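Local coordinates for protein aryl acylamidase (PDB 4YJ6) that probably hydrolyses the amide bond of anilides to release an aryl amine and a carboxylate, as an amidase signature family enzyme, at residues A[139-144]-A[192-197]; A[152-157]-A[448-453]; A[403-406]-A[412-415]. All coordinates share one frame; numbering follows the deposited sequence.

Contact 1 (A[139-144]-A[192-197]); sequences RGTTDN and AAWTNT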
ATOM      1  N   ARG A 139      -3.775  -1.998 -11.558  1.00 12.88           N
ATOM      2  CA  ARG A 139      -5.063  -1.332 -11.290  1.00 14.14           C
ATOM      3  C   ARG A 139      -5.211  -1.095  -9.793  1.00 14.73           C
ATOM      4  O   ARG A 139      -4.550  -1.747  -8.977  1.00 14.42           O
ATOM      5  CB  ARG A 139      -6.270  -2.160 -11.773  1.00 15.51           C
ATOM      6  CG  ARG A 139      -6.242  -3.616 -11.263  1.00 15.25           C
ATOM      7  CD  ARG A 139      -7.351  -4.494 -11.900  1.00 15.57           C
ATOM      8  NE  ARG A 139      -7.129  -4.664 -13.327  1.00 14.39           N
ATOM      9  CZ  ARG A 139      -8.076  -4.865 -14.241  1.00 17.94           C
ATOM     10  NH1 ARG A 139      -9.360  -4.910 -13.897  1.00 18.01           N
ATOM     11  NH2 ARG A 139      -7.719  -5.010 -15.515  1.00 14.70           N
ATOM     12  N   GLY A 140      -6.100  -0.167  -9.443  1.00 12.47           N
ATOM     13  CA  GLY A 140      -6.359   0.197  -8.061  1.00 12.68           C
ATOM     14  C   GLY A 140      -7.455  -0.638  -7.395  1.00 14.25           C
ATOM     15  O   GLY A 140      -8.003  -0.239  -6.364  1.00 14.05           O
ATOM     16  N   THR A 141      -7.761  -1.790  -7.989  1.00 14.81           N
ATOM     17  CA  THR A 141      -8.650  -2.776  -7.385  1.00 12.16           C
ATOM     18  C   THR A 141      -7.861  -4.076  -7.253  1.00 12.40           C
ATOM     19  O   THR A 141      -6.801  -4.239  -7.868  1.00 14.16           O
ATOM     20  CB  THR A 141      -9.856  -3.055  -8.271  1.00 15.57           C
ATOM     21  OG1 THR A 141      -9.378  -3.314  -9.597  1.00 15.35           O
ATOM     22  CG2 THR A 141     -10.803  -1.814  -8.271  1.00 14.65           C
ATOM     23  N   THR A 142      -8.354  -4.988  -6.436  1.00 12.92           N
ATOM     24  CA  THR A 142      -7.734  -6.304  -6.344  1.00 12.09           C
ATOM     25  C   THR A 142      -8.650  -7.422  -6.821  1.00 13.87           C
ATOM     26  O   THR A 142      -9.623  -7.760  -6.159  1.00 15.24           O
ATOM     27  CB  THR A 142      -7.269  -6.585  -4.913  1.00 14.07           C
ATOM     28  OG1 THR A 142      -6.277  -5.598  -4.571  1.00 12.91           O
ATOM     29  CG2 THR A 142      -6.627  -8.007  -4.814  1.00 14.20           C
ATOM     30  N   ASP A 143      -8.272  -7.992  -7.958  1.00 13.34           N
ATOM     31  CA  ASP A 143      -9.015  -9.080  -8.592  1.00 14.21           C
ATOM     32  C   ASP A 143      -8.138  -9.637  -9.667  1.00 15.96           C
ATOM     33  O   ASP A 143      -7.270  -8.947 -10.198  1.00 16.06           O
ATOM     34  CB  ASP A 143     -10.296  -8.509  -9.230  1.00 15.04           C
ATOM     35  CG  ASP A 143     -11.327  -9.598  -9.567  1.00 18.45           C
ATOM     36  OD1 ASP A 143     -11.028 -10.787  -9.331  1.00 16.11           O
ATOM     37  OD2 ASP A 143     -12.427  -9.246 -10.072  1.00 16.76           O
ATOM     38  N   ASN A 144      -8.336 -10.905  -9.996  1.00 14.21           N
ATOM     39  CA  ASN A 144      -7.632 -11.498 -11.103  1.00 14.89           C
ATOM     40  C   ASN A 144      -8.366 -12.801 -11.396  1.00 18.74           C
ATOM     41  O   ASN A 144      -9.236 -13.189 -10.630  1.00 16.15           O
ATOM     42  CB  ASN A 144      -6.174 -11.746 -10.738  1.00 17.38           C
ATOM     43  CG  ASN A 144      -6.031 -12.492  -9.416  1.00 18.44           C
ATOM     44  OD1 ASN A 144      -6.546 -13.585  -9.271  1.00 18.87           O
ATOM     45  ND2 ASN A 144      -5.310 -11.906  -8.458  1.00 16.09           N
ATOM     46  N   ALA A 192      -5.919   1.132   1.615  1.00 10.30           N
ATOM     47  CA  ALA A 192      -6.092   1.645   2.973  1.00 10.13           C
ATOM     48  C   ALA A 192      -7.319   2.593   3.020  1.00 11.72           C
ATOM     49  O   ALA A 192      -8.167   2.491   3.915  1.00 11.50           O
ATOM     50  CB  ALA A 192      -4.829   2.400   3.416  1.00 11.57           C
ATOM     51  N   ALA A 193      -7.384   3.512   2.048  1.00 10.21           N
ATOM     52  CA  ALA A 193      -8.476   4.506   1.977  1.00 10.95           C
ATOM     53  C   ALA A 193      -9.829   3.791   1.927  1.00 12.08           C
ATOM     54  O   ALA A 193     -10.782   4.187   2.606  1.00 13.77           O
ATOM     55  CB  ALA A 193      -8.301   5.380   0.728  1.00 11.13           C
ATOM     56  N   TRP A 194      -9.936   2.759   1.096  1.00 10.97           N
ATOM     57  CA  TRP A 194     -11.230   2.060   1.002  1.00 13.63           C
ATOM     58  C   TRP A 194     -11.547   1.120   2.170  1.00 15.32           C
ATOM     59  O   TRP A 194     -12.632   0.563   2.192  1.00 13.30           O
ATOM     60  CB  TRP A 194     -11.291   1.252  -0.297  1.00 14.70           C
ATOM     61  CG  TRP A 194     -11.632   2.065  -1.525  1.00 11.96           C
ATOM     62  CD1 TRP A 194     -11.840   3.422  -1.592  1.00 13.83           C
ATOM     63  CD2 TRP A 194     -11.808   1.566  -2.858  1.00 14.20           C
ATOM     64  NE1 TRP A 194     -12.133   3.785  -2.890  1.00 14.42           N
ATOM     65  CE2 TRP A 194     -12.134   2.676  -3.682  1.00 14.82           C
ATOM     66  CE3 TRP A 194     -11.754   0.286  -3.433  1.00 13.95           C
ATOM     67  CZ2 TRP A 194     -12.366   2.551  -5.050  1.00 15.04           C
ATOM     68  CZ3 TRP A 194     -11.990   0.157  -4.805  1.00 15.45           C
ATOM     69  CH2 TRP A 194     -12.282   1.295  -5.596  1.00 14.57           C
ATOM     70  N   THR A 195     -10.610   0.892   3.094  1.00 12.83           N
ATOM     71  CA  THR A 195     -10.830  -0.076   4.193  1.00 12.11           C
ATOM     72  C   THR A 195     -10.625   0.496   5.593  1.00 12.90           C
ATOM     73  O   THR A 195     -10.528  -0.259   6.564  1.00 12.89           O
ATOM     74  CB  THR A 195      -9.919  -1.328   4.051  1.00 13.62           C
ATOM     75  OG1 THR A 195      -8.560  -0.897   4.058  1.00 11.98           O
ATOM     76  CG2 THR A 195     -10.224  -2.061   2.770  1.00 12.62           C
ATOM     77  N   ASN A 196     -10.588   1.822   5.723  1.00 11.08           N
ATOM     78  CA  ASN A 196     -10.485   2.436   7.055  1.00 12.38           C
ATOM     79  C   ASN A 196      -9.179   2.027   7.725  1.00 13.07           C
ATOM     80  O   ASN A 196      -9.137   1.882   8.931  1.00 12.41           O
ATOM     81  CB  ASN A 196     -11.684   2.021   7.977  1.00 13.40           C
ATOM     82  CG  ASN A 196     -11.862   2.939   9.155  1.00 12.42           C
ATOM     83  OD1 ASN A 196     -12.090   4.133   8.974  1.00 14.15           O
ATOM     84  ND2 ASN A 196     -11.799   2.392  10.369  1.00 13.91           N
ATOM     85  N   THR A 197      -8.119   1.832   6.938  1.00 11.69           N
ATOM     86  CA  THR A 197      -6.815   1.559   7.526  1.00 12.80           C
ATOM     87  C   THR A 197      -5.805   2.642   7.169  1.00 12.72           C
ATOM     88  O   THR A 197      -6.060   3.501   6.322  1.00 10.12           O
ATOM     89  CB  THR A 197      -6.318   0.174   7.129  1.00 11.70           C
ATOM     90  OG1 THR A 197      -6.409   0.007   5.707  1.00 11.42           O
ATOM     91  CG2 THR A 197      -7.196  -0.913   7.823  1.00 13.29           C
TER

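Contact 2 (A[152-157]-A[448-453]); sequences NPFNLD and AGLIDG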
ATOM      1  N   ASN A 152     -14.146  -6.281   0.513  1.00 15.12           N
ATOM      2  CA  ASN A 152     -14.038  -5.265   1.531  1.00 16.70           C
ATOM      3  C   ASN A 152     -14.690  -5.708   2.838  1.00 18.08           C
ATOM      4  O   ASN A 152     -15.900  -6.000   2.828  1.00 16.46           O
ATOM      5  CB  ASN A 152     -14.749  -3.993   1.021  1.00 16.42           C
ATOM      6  CG  ASN A 152     -14.301  -2.770   1.749  1.00 14.85           C
ATOM      7  OD1 ASN A 152     -14.297  -2.751   2.982  1.00 15.20           O
ATOM      8  ND2 ASN A 152     -13.846  -1.750   1.002  1.00 14.70           N
ATOM      9  N   PRO A 153     -13.926  -5.756   3.962  1.00 15.38           N
ATOM     10  CA  PRO A 153     -14.541  -6.162   5.235  1.00 15.54           C
ATOM     11  C   PRO A 153     -15.703  -5.274   5.647  1.00 18.24           C
ATOM     12  O   PRO A 153     -16.491  -5.678   6.493  1.00 18.62           O
ATOM     13  CB  PRO A 153     -13.394  -6.029   6.261  1.00 17.01           C
ATOM     14  CG  PRO A 153     -12.130  -6.172   5.410  1.00 16.63           C
ATOM     15  CD  PRO A 153     -12.481  -5.472   4.122  1.00 15.72           C
ATOM     16  N   PHE A 154     -15.795  -4.065   5.098  1.00 14.62           N
ATOM     17  CA  PHE A 154     -16.931  -3.191   5.454  1.00 16.51           C
ATOM     18  C   PHE A 154     -18.215  -3.559   4.705  1.00 19.17           C
ATOM     19  O   PHE A 154     -19.310  -3.154   5.106  1.00 20.91           O
ATOM     20  CB  PHE A 154     -16.562  -1.721   5.223  1.00 15.91           C
ATOM     21  CG  PHE A 154     -15.789  -1.146   6.347  1.00 15.24           C
ATOM     22  CD1 PHE A 154     -16.396  -0.363   7.308  1.00 15.09           C
ATOM     23  CD2 PHE A 154     -14.449  -1.465   6.486  1.00 16.39           C
ATOM     24  CE1 PHE A 154     -15.681   0.114   8.378  1.00 17.33           C
ATOM     25  CE2 PHE A 154     -13.727  -1.011   7.545  1.00 14.55           C
ATOM     26  CZ  PHE A 154     -14.320  -0.227   8.500  1.00 16.09           C
ATOM     27  N   ASN A 155     -18.074  -4.277   3.601  1.00 16.74           N
ATOM     28  CA  ASN A 155     -19.205  -4.787   2.832  1.00 20.50           C
ATOM     29  C   ASN A 155     -18.648  -5.673   1.728  1.00 19.03           C
ATOM     30  O   ASN A 155     -18.054  -5.202   0.760  1.00 17.58           O
ATOM     31  CB  ASN A 155     -20.052  -3.632   2.252  1.00 18.27           C
ATOM     32  CG  ASN A 155     -21.278  -4.137   1.510  1.00 21.22           C
ATOM     33  OD1 ASN A 155     -21.290  -5.261   1.016  1.00 22.68           O
ATOM     34  ND2 ASN A 155     -22.314  -3.305   1.434  1.00 23.12           N
ATOM     35  N   LEU A 156     -18.798  -6.990   1.881  1.00 18.99           N
ATOM     36  CA  LEU A 156     -18.155  -7.920   0.950  1.00 18.59           C
ATOM     37  C   LEU A 156     -18.648  -7.831  -0.500  1.00 18.21           C
ATOM     38  O   LEU A 156     -18.055  -8.410  -1.373  1.00 19.16           O
ATOM     39  CB  LEU A 156     -18.245  -9.383   1.466  1.00 20.21           C
ATOM     40  CG  LEU A 156     -17.223  -9.761   2.553  1.00 23.13           C
ATOM     41  CD1 LEU A 156     -17.363  -8.863   3.767  1.00 24.74           C
ATOM     42  CD2 LEU A 156     -17.455 -11.202   2.948  1.00 26.26           C
ATOM     43  N   ASP A 157     -19.726  -7.102  -0.760  1.00 20.69           N
ATOM     44  CA  ASP A 157     -20.160  -6.887  -2.147  1.00 20.03           C
ATOM     45  C   ASP A 157     -19.211  -5.933  -2.863  1.00 18.99           C
ATOM     46  O   ASP A 157     -19.250  -5.826  -4.080  1.00 18.97           O
ATOM     47  CB  ASP A 157     -21.583  -6.289  -2.184  1.00 21.41           C
ATOM     48  CG  ASP A 157     -22.666  -7.290  -1.753  1.00 27.02           C
ATOM     49  OD1 ASP A 157     -22.429  -8.509  -1.843  1.00 27.37           O
ATOM     50  OD2 ASP A 157     -23.757  -6.828  -1.341  1.00 30.08           O
ATOM     51  N   ALA A 448     -10.759   8.981   7.052  1.00 11.88           N
ATOM     52  CA  ALA A 448     -11.399  10.274   7.296  1.00 14.85           C
ATOM     53  C   ALA A 448     -12.847  10.118   7.719  1.00 17.37           C
ATOM     54  O   ALA A 448     -13.498  11.120   7.986  1.00 17.27           O
ATOM     55  CB  ALA A 448     -11.326  11.132   6.027  1.00 14.87           C
ATOM     56  N   GLY A 449     -13.355   8.885   7.729  1.00 16.46           N
ATOM     57  CA  GLY A 449     -14.762   8.653   8.051  1.00 19.42           C
ATOM     58  C   GLY A 449     -15.455   7.708   7.093  1.00 18.21           C
ATOM     59  O   GLY A 449     -14.820   7.060   6.265  1.00 17.00           O
ATOM     60  N   LEU A 450     -16.786   7.599   7.210  1.00 15.97           N
ATOM     61  CA  LEU A 450     -17.561   6.752   6.310  1.00 16.65           C
ATOM     62  C   LEU A 450     -18.571   7.583   5.514  1.00 17.56           C
ATOM     63  O   LEU A 450     -19.082   8.597   6.005  1.00 20.52           O
ATOM     64  CB  LEU A 450     -18.367   5.710   7.091  1.00 17.13           C
ATOM     65  CG  LEU A 450     -17.621   4.825   8.068  1.00 18.74           C
ATOM     66  CD1 LEU A 450     -18.646   3.944   8.797  1.00 22.91           C
ATOM     67  CD2 LEU A 450     -16.549   3.982   7.321  1.00 16.50           C
ATOM     68  N   ILE A 451     -18.815   7.148   4.286  1.00 15.89           N
ATOM     69  CA  ILE A 451     -19.849   7.715   3.429  1.00 21.05           C
ATOM     70  C   ILE A 451     -20.724   6.551   3.042  1.00 20.28           C
ATOM     71  O   ILE A 451     -20.270   5.585   2.417  1.00 18.16           O
ATOM     72  CB  ILE A 451     -19.230   8.416   2.194  1.00 20.18           C
ATOM     73  CG1 ILE A 451     -18.400   9.618   2.683  1.00 19.28           C
ATOM     74  CG2 ILE A 451     -20.330   8.867   1.186  1.00 24.15           C
ATOM     75  CD1 ILE A 451     -17.484  10.256   1.635  1.00 18.74           C
ATOM     76  N   ASP A 452     -21.988   6.616   3.461  1.00 20.52           N
ATOM     77  CA  ASP A 452     -22.919   5.511   3.204  1.00 23.78           C
ATOM     78  C   ASP A 452     -22.318   4.155   3.613  1.00 20.92           C
ATOM     79  O   ASP A 452     -22.441   3.168   2.894  1.00 21.82           O
ATOM     80  CB  ASP A 452     -23.301   5.491   1.730  1.00 25.95           C
ATOM     81  CG  ASP A 452     -24.588   4.695   1.458  1.00 35.65           C
ATOM     82  OD1 ASP A 452     -25.357   4.452   2.418  1.00 36.12           O
ATOM     83  OD2 ASP A 452     -24.830   4.320   0.281  1.00 35.68           O
ATOM     84  N   GLY A 453     -21.670   4.128   4.770  1.00 18.36           N
ATOM     85  CA  GLY A 453     -21.203   2.890   5.368  1.00 20.11           C
ATOM     86  C   GLY A 453     -19.837   2.416   4.864  1.00 18.78           C
ATOM     87  O   GLY A 453     -19.331   1.406   5.339  1.00 20.96           O
TER
HETATM   88  O   HOH W   1     -20.656  -0.901   5.600  1.00 20.78           O

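Contact 3 (A[403-406]-A[412-415]); sequences MPVR and CTEG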
HETATM    1  N   MSE A 403     -15.541   6.297  -4.235  1.00 16.37           N
HETATM    2  CA  MSE A 403     -15.778   5.263  -3.238  1.00 16.80           C
HETATM    3  C   MSE A 403     -15.553   3.864  -3.796  1.00 17.49           C
HETATM    4  O   MSE A 403     -15.417   3.674  -5.006  1.00 16.25           O
HETATM    5  CB  MSE A 403     -17.238   5.373  -2.752  1.00 17.48           C
HETATM    6  CG  MSE A 403     -17.598   6.737  -2.191  1.00 20.74           C
HETATM    7 SE   MSE A 403     -16.514   7.222  -0.646  1.00 35.16          SE
HETATM    8  CE  MSE A 403     -16.994   5.796   0.599  1.00 15.74           C
ATOM      9  N   PRO A 404     -15.504   2.865  -2.905  1.00 15.85           N
ATOM     10  CA  PRO A 404     -15.319   1.493  -3.369  1.00 17.23           C
ATOM     11  C   PRO A 404     -16.339   1.078  -4.428  1.00 16.81           C
ATOM     12  O   PRO A 404     -17.502   1.542  -4.399  1.00 18.68           O
ATOM     13  CB  PRO A 404     -15.512   0.666  -2.086  1.00 17.52           C
ATOM     14  CG  PRO A 404     -15.022   1.536  -1.000  1.00 15.44           C
ATOM     15  CD  PRO A 404     -15.495   2.950  -1.429  1.00 15.43           C
ATOM     16  N   VAL A 405     -15.883   0.243  -5.355  1.00 16.88           N
ATOM     17  CA  VAL A 405     -16.707  -0.324  -6.403  1.00 16.69           C
ATOM     18  C   VAL A 405     -17.138  -1.744  -6.053  1.00 19.01           C
ATOM     19  O   VAL A 405     -16.494  -2.451  -5.262  1.00 19.01           O
ATOM     20  CB  VAL A 405     -15.990  -0.320  -7.766  1.00 15.92           C
ATOM     21  CG1 VAL A 405     -15.580   1.110  -8.142  1.00 19.97           C
ATOM     22  CG2 VAL A 405     -14.753  -1.270  -7.755  1.00 17.37           C
ATOM     23  N   ARG A 406     -18.252  -2.164  -6.640  1.00 20.56           N
ATOM     24  CA  ARG A 406     -18.702  -3.549  -6.504  1.00 19.21           C
ATOM     25  C   ARG A 406     -17.753  -4.520  -7.178  1.00 21.34           C
ATOM     26  O   ARG A 406     -17.190  -4.233  -8.235  1.00 20.64           O
ATOM     27  CB  ARG A 406     -20.121  -3.693  -7.081  1.00 24.97           C
ATOM     28  CG  ARG A 406     -21.106  -2.740  -6.412  1.00 23.96           C
ATOM     29  CD  ARG A 406     -22.587  -2.996  -6.773  1.00 33.80           C
ATOM     30  NE  ARG A 406     -23.199  -3.860  -5.767  1.00 38.83           N
ATOM     31  CZ  ARG A 406     -23.876  -3.440  -4.703  1.00 35.01           C
ATOM     32  NH1 ARG A 406     -24.098  -2.151  -4.491  1.00 39.13           N
ATOM     33  NH2 ARG A 406     -24.345  -4.335  -3.854  1.00 38.25           N
ATOM     34  N   CYS A 412     -12.014  -9.349 -13.362  1.00 22.49           N
ATOM     35  CA  CYS A 412     -11.459  -8.073 -13.848  1.00 22.45           C
ATOM     36  C   CYS A 412     -12.131  -6.816 -13.245  1.00 21.55           C
ATOM     37  O   CYS A 412     -12.327  -5.820 -13.959  1.00 21.91           O
ATOM     38  CB  CYS A 412     -11.541  -7.999 -15.382  1.00 25.79           C
ATOM     39  SG  CYS A 412     -10.284  -9.003 -16.264  1.00 40.58           S
ATOM     40  N   THR A 413     -12.460  -6.858 -11.953  1.00 18.32           N
ATOM     41  CA  THR A 413     -13.010  -5.696 -11.253  1.00 17.91           C
ATOM     42  C   THR A 413     -12.099  -4.513 -11.546  1.00 19.01           C
ATOM     43  O   THR A 413     -10.878  -4.635 -11.482  1.00 17.16           O
ATOM     44  CB  THR A 413     -13.057  -5.891  -9.709  1.00 18.58           C
ATOM     45  OG1 THR A 413     -13.851  -7.044  -9.385  1.00 17.45           O
ATOM     46  CG2 THR A 413     -13.650  -4.666  -8.990  1.00 16.59           C
ATOM     47  N   GLU A 414     -12.697  -3.384 -11.881  1.00 17.68           N
ATOM     48  CA  GLU A 414     -11.949  -2.159 -12.097  1.00 18.09           C
ATOM     49  C   GLU A 414     -12.727  -0.989 -11.498  1.00 18.28           C
ATOM     50  O   GLU A 414     -13.866  -1.134 -11.040  1.00 19.20           O
ATOM     51  CB  GLU A 414     -11.693  -1.953 -13.596  1.00 18.60           C
ATOM     52  CG  GLU A 414     -12.994  -1.819 -14.392  1.00 19.74           C
ATOM     53  CD  GLU A 414     -12.758  -1.559 -15.871  1.00 23.76           C
ATOM     54  OE1 GLU A 414     -11.655  -1.846 -16.363  1.00 24.94           O
ATOM     55  OE2 GLU A 414     -13.690  -1.057 -16.541  1.00 28.66           O
ATOM     56  N   GLY A 415     -12.107   0.186 -11.491  1.00 15.54           N
ATOM     57  CA  GLY A 415     -12.771   1.375 -10.994  1.00 14.67           C
ATOM     58  C   GLY A 415     -13.761   1.910 -12.022  1.00 17.21           C
ATOM     59  O   GLY A 415     -13.918   1.340 -13.096  1.00 17.98           O
TER

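Contact 1 (A[139-144]-A[192-197])
With CG of Trp194 set beside its backbone N and anti to the carbonyl carbon (chi1 -80°), the indole brings CZ3 to the 139-144 loop, toward which the CB bond of Trp194 points. A chi1 of 49° places OG1 of Thr141 between N and carbonyl carbon and leaves the methyl CG2 beside N, where it meets the six-membered ring. CG2 of Thr141 lies 4.2 Å from Trp194 CZ3, and the two side chains run obliquely to one another. The same ring atom is 4.3 Å from Gly140 O, so a methyl and a carbonyl share one corner of the indole in a light van der Waals contact. The polar end of the tryptophan is used elsewhere, NE1 being bonded to Cys402 O. The C-terminal turn of the helix finishes in a Schellman motif, with Asn196 at positive phi. There Ala192 O accepts from Thr195 N at 3.0 Å and from Thr197 N at 3.1 Å. The contact is wholly buried: Ala193 packs on Ser445 of strand 443-451, Thr195 and Thr197 lie against helix 165-172, and the loop across from helix 190-195 is the one between strands 126-131 and 151-152.

Contact 2 (A[152-157]-A[448-453])
Two carbonyl oxygens that could not bond to each other, Phe154 O and Gly453 O, are joined by a single water, which donates to both at 2.7 Å. Gly453 O also lies 4.0 Å from Phe154 CD1, approaching the ring obliquely, while accepting the water's hydrogen bond. One atom further round the ring, Phe154 CE1 meets the methyl CD2 of Leu450 at 4.1 Å, and the two side chains cross at about a right angle. The phenyl is aimed here by a chi1 of -82°, which puts CG beside the backbone N. Its base is held by a type I turn from Asn152 to Asn155, in which Asn152 OD1 takes the N-H of Phe154 at 2.9 Å, an Asx turn with a nearly straight bond (159°). On the other side, Asp452 and Gly453 both have positive phi, with angles close to those of a type I' turn, as suits a two-residue hairpin. That hairpin links strands 443-451 and 454-462; Phe154 and Leu450 also both touch Pro455 at the start of the second strand and Ile489 of helix 488-491, while Ile451 packs on helix 284-299.

Contact 3 (A[403-406]-A[412-415])
Thr413 O, whose residue packs on Val405 and Arg406, is gripped by two donors, the hydroxyl of Thr141 and NH1 of Arg139. The side chain of Thr413 is fixed as well: OG1 is bonded to the carboxylate of Asp143 and to Ala408 N. A chi1 of -59° puts that hydroxyl beside N and leaves CG2 anti to N, 3.6 Å from Arg406 O and 3.8 Å from CG2 of Val405. Val405 is the wedge between the two segments. With chi1 at -58°, its CG1 lies beside N and CG2 falls between N and carbonyl carbon. CG2 approaches Glu414 O at 3.4 Å, while CG1 lies 4.0 Å from Gly415 CA, so the two methyls lie against the backbone of Glu414 and Gly415. The valine and threonine side chains pass alongside one another, running opposite ways. The CB bonds of Arg406 and Glu414 point away from the opposite segment, leaving apolar branches and backbone to meet. Val405 and Gly415 come within 6.3 Å, CA to CA; the chain between them returns on itself without helix or strand, consistent with an omega loop within the long connection between strands 394-398 and 418-419.

Contact 1 is the core member, its centre about 9 Å from that of the chain, whereas contacts 2 and 3 lie about 18 and 17 Å out and are partly buried. Their chemistry differs: ring-to-loop van der Waals packing in contact 1, a water bridge beside the aromatic in contact 2, and methyls packed on each other and on backbone in contact 3. Contacts 1 and 2 both draw on the connection between strand 126-131 and helix 165-172, and Asn152 ND2 bonds to Trp194 O; both segments of contact 3 belong to the single connection 399-417. Contact 3 reaches Trp194, whose CZ2 lies against Met403 O, and contact 2 through a long, weak ion pair, Asp157 with Arg406.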